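Local coordinates for WbbM protein (PDB 6U4B) that is a bifunctional O-antigen polymerase of Klebsiella pneumoniae, probably joining sugars through two glycosyltransferase modules within one chain, at residues N295-S300 with S361-D366. Sequence-based numbering, arbitrary orientation.
Sequences NPVFDS and SLRFFD
The guanidinium of R363 has V297 CG1 over the centre of one face and the backbone O of N295 at its edge. V297 CG1 sits 3.4 Å from R363 CZ, a close methyl-on-guanidinium packing. Strand 360-366 belongs to the family 8 glycosyltransferase region, which has the GT-A type, Rossmann-like fold expected of that family. It runs parallel to strand 333-340 in the mixed sheet, and the loop that leads into strand 302-309 of that sheet lies against its R363 and S361 in a surface contact.

R363 forks its two terminal nitrogens around one carbonyl. NH1 of R363 donates to N295 O at 2.9 Å, almost in line with the C=O bond but 20° out of the guanidinium plane. NH2 of R363 adds a weak bond to the same N295 O at 3.2 Å. A bend at chi3 (-66°) turns the guanidinium out of line with the first part of the arginine chain. NH2 also forms a salt bridge with D334 on the neighbouring strand, so the guanidinium is held from both the loop and the sheet. The fork and the D334 bridge together should limit its rotation.

V297 divides its two methyls between two strand residues. With CG1 set anti to the carbonyl carbon (chi1 -72°), that methyl covers R363, while CG2 packs beside S361. The next residue, F298, brings its ring obliquely to the same serine; its side chain also touches N332. S361 CB meets both loop side chains from one side, 3.9 Å from V297 CG2 and 3.8 Å from F298 CE2.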
ATOM      1  N   ASN A 295      22.110  26.673   0.032  1.00 51.59           N
ATOM      2  CA  ASN A 295      23.158  26.022  -0.731  1.00 57.02           C
ATOM      3  C   ASN A 295      22.696  24.660  -1.233  1.00 59.43           C
ATOM      4  O   ASN A 295      21.876  23.998  -0.590  1.00 56.31           O
ATOM      5  CB  ASN A 295      24.419  25.849   0.121  1.00 60.23           C
ATOM      6  CG  ASN A 295      25.232  27.124   0.217  1.00 66.18           C
ATOM      7  OD1 ASN A 295      24.838  28.078   0.888  1.00 65.98           O
ATOM      8  ND2 ASN A 295      26.378  27.148  -0.456  1.00 69.22           N
ATOM      9  N   PRO A 296      23.196  24.233  -2.392  1.00 59.93           N
ATOM     10  CA  PRO A 296      22.872  22.889  -2.881  1.00 56.54           C
ATOM     11  C   PRO A 296      23.336  21.823  -1.900  1.00 57.39           C
ATOM     12  O   PRO A 296      24.356  21.969  -1.224  1.00 59.63           O
ATOM     13  CB  PRO A 296      23.633  22.801  -4.208  1.00 55.97           C
ATOM     14  CG  PRO A 296      23.838  24.226  -4.627  1.00 56.76           C
ATOM     15  CD  PRO A 296      24.016  24.993  -3.352  1.00 58.77           C
ATOM     16  N   VAL A 297      22.559  20.742  -1.818  1.00 52.24           N
ATOM     17  CA  VAL A 297      22.895  19.632  -0.935  1.00 57.01           C
ATOM     18  C   VAL A 297      23.595  18.492  -1.669  1.00 58.92           C
ATOM     19  O   VAL A 297      24.295  17.695  -1.025  1.00 63.53           O
ATOM     20  CB  VAL A 297      21.644  19.108  -0.201  1.00 62.28           C
ATOM     21  CG1 VAL A 297      21.207  20.101   0.861  1.00 67.70           C
ATOM     22  CG2 VAL A 297      20.519  18.857  -1.185  1.00 61.13           C
ATOM     23  N   PHE A 298      23.426  18.385  -2.982  1.00 56.44           N
ATOM     24  CA  PHE A 298      24.203  17.478  -3.811  1.00 60.87           C
ATOM     25  C   PHE A 298      25.126  18.286  -4.712  1.00 62.97           C
ATOM     26  O   PHE A 298      24.906  19.477  -4.951  1.00 64.23           O
ATOM     27  CB  PHE A 298      23.302  16.588  -4.674  1.00 58.82           C
ATOM     28  CG  PHE A 298      22.227  15.876  -3.909  1.00 58.03           C
ATOM     29  CD1 PHE A 298      22.453  14.619  -3.374  1.00 59.92           C
ATOM     30  CD2 PHE A 298      20.978  16.454  -3.744  1.00 53.43           C
ATOM     31  CE1 PHE A 298      21.458  13.958  -2.678  1.00 59.29           C
ATOM     32  CE2 PHE A 298      19.981  15.799  -3.050  1.00 52.60           C
ATOM     33  CZ  PHE A 298      20.221  14.550  -2.516  1.00 55.79           C
ATOM     34  N   ASP A 299      26.166  17.622  -5.220  1.00 68.22           N
ATOM     35  CA  ASP A 299      27.004  18.262  -6.226  1.00 75.29           C
ATOM     36  C   ASP A 299      26.240  18.483  -7.525  1.00 77.64           C
ATOM     37  O   ASP A 299      26.443  19.497  -8.199  1.00 80.40           O
ATOM     38  CB  ASP A 299      28.257  17.428  -6.487  1.00 81.04           C
ATOM     39  CG  ASP A 299      29.128  18.017  -7.579  1.00 85.49           C
ATOM     40  OD1 ASP A 299      29.854  18.994  -7.300  1.00 84.31           O
ATOM     41  OD2 ASP A 299      29.077  17.510  -8.721  1.00 87.42           O
ATOM     42  N   SER A 300      25.365  17.547  -7.891  1.00 78.77           N
ATOM     43  CA  SER A 300      24.510  17.696  -9.059  1.00 79.58           C
ATOM     44  C   SER A 300      23.160  17.076  -8.737  1.00 72.18           C
ATOM     45  O   SER A 300      23.095  15.914  -8.323  1.00 72.12           O
ATOM     46  CB  SER A 300      25.123  17.030 -10.293  1.00 87.26           C
ATOM     47  OG  SER A 300      25.170  15.623 -10.138  1.00 93.37           O
ATOM     48  N   SER A 361      16.252  14.851  -1.393  1.00 47.40           N
ATOM     49  CA  SER A 361      16.324  15.691  -0.209  1.00 44.56           C
ATOM     50  C   SER A 361      15.112  16.611  -0.148  1.00 43.01           C
ATOM     51  O   SER A 361      14.596  17.056  -1.177  1.00 41.78           O
ATOM     52  CB  SER A 361      17.604  16.530  -0.194  1.00 45.73           C
ATOM     53  OG  SER A 361      17.583  17.462   0.874  1.00 50.26           O
ATOM     54  N   LEU A 362      14.664  16.893   1.073  1.00 38.20           N
ATOM     55  CA  LEU A 362      13.551  17.804   1.313  1.00 37.72           C
ATOM     56  C   LEU A 362      13.951  18.761   2.427  1.00 48.07           C
ATOM     57  O   LEU A 362      14.302  18.323   3.528  1.00 54.36           O
ATOM     58  CB  LEU A 362      12.276  17.041   1.689  1.00 39.93           C
ATOM     59  CG  LEU A 362      10.900  17.660   1.404  1.00 46.83           C
ATOM     60  CD1 LEU A 362      10.002  17.573   2.630  1.00 46.42           C
ATOM     61  CD2 LEU A 362      10.983  19.094   0.892  1.00 50.64           C
ATOM     62  N   ARG A 363      13.902  20.058   2.140  1.00 46.04           N
ATOM     63  CA  ARG A 363      14.193  21.086   3.127  1.00 42.46           C
ATOM     64  C   ARG A 363      13.084  22.128   3.102  1.00 41.41           C
ATOM     65  O   ARG A 363      12.373  22.286   2.107  1.00 44.51           O
ATOM     66  CB  ARG A 363      15.552  21.750   2.870  1.00 41.39           C
ATOM     67  CG  ARG A 363      16.747  20.819   3.022  1.00 44.47           C
ATOM     68  CD  ARG A 363      18.035  21.519   2.618  1.00 46.62           C
ATOM     69  NE  ARG A 363      18.065  21.832   1.191  1.00 43.79           N
ATOM     70  CZ  ARG A 363      18.939  22.659   0.625  1.00 45.27           C
ATOM     71  NH1 ARG A 363      19.857  23.271   1.363  1.00 41.61           N
ATOM     72  NH2 ARG A 363      18.895  22.880  -0.680  1.00 43.38           N
ATOM     73  N   PHE A 364      12.939  22.833   4.219  1.00 37.42           N
ATOM     74  CA  PHE A 364      11.917  23.856   4.378  1.00 40.72           C
ATOM     75  C   PHE A 364      12.566  25.208   4.625  1.00 44.52           C
ATOM     76  O   PHE A 364      13.579  25.304   5.326  1.00 44.59           O
ATOM     77  CB  PHE A 364      10.971  23.527   5.537  1.00 41.61           C
ATOM     78  CG  PHE A 364      10.102  22.332   5.288  1.00 42.94           C
ATOM     79  CD1 PHE A 364       8.912  22.460   4.589  1.00 42.16           C
ATOM     80  CD2 PHE A 364      10.470  21.081   5.753  1.00 46.08           C
ATOM     81  CE1 PHE A 364       8.106  21.357   4.354  1.00 47.07           C
ATOM     82  CE2 PHE A 364       9.669  19.974   5.524  1.00 48.30           C
ATOM     83  CZ  PHE A 364       8.486  20.113   4.824  1.00 47.71           C
ATOM     84  N   PHE A 365      11.970  26.251   4.053  1.00 42.10           N
ATOM     85  CA  PHE A 365      12.380  27.624   4.305  1.00 44.45           C
ATOM     86  C   PHE A 365      11.139  28.462   4.560  1.00 41.49           C
ATOM     87  O   PHE A 365      10.165  28.379   3.805  1.00 43.17           O
ATOM     88  CB  PHE A 365      13.178  28.198   3.129  1.00 43.31           C
ATOM     89  CG  PHE A 365      13.680  29.596   3.367  1.00 43.81           C
ATOM     90  CD1 PHE A 365      14.793  29.818   4.164  1.00 42.45           C
ATOM     91  CD2 PHE A 365      13.035  30.684   2.805  1.00 42.99           C
ATOM     92  CE1 PHE A 365      15.258  31.104   4.394  1.00 45.91           C
ATOM     93  CE2 PHE A 365      13.495  31.977   3.030  1.00 45.54           C
ATOM     94  CZ  PHE A 365      14.609  32.184   3.825  1.00 42.12           C
ATOM     95  N   ASP A 366      11.169  29.251   5.632  1.00 37.87           N
ATOM     96  CA  ASP A 366      10.062  30.144   5.954  1.00 42.50           C
ATOM     97  C   ASP A 366       9.896  31.184   4.852  1.00 47.80           C
ATOM     98  O   ASP A 366      10.719  32.097   4.723  1.00 45.16           O
ATOM     99  CB  ASP A 366      10.296  30.822   7.307  1.00 43.24           C
ATOM    100  CG  ASP A 366       9.093  31.625   7.780  1.00 48.08           C
ATOM    101  OD1 ASP A 366       9.115  32.095   8.938  1.00 48.99           O
ATOM    102  OD2 ASP A 366       8.118  31.775   7.013  1.00 44.67           O
TER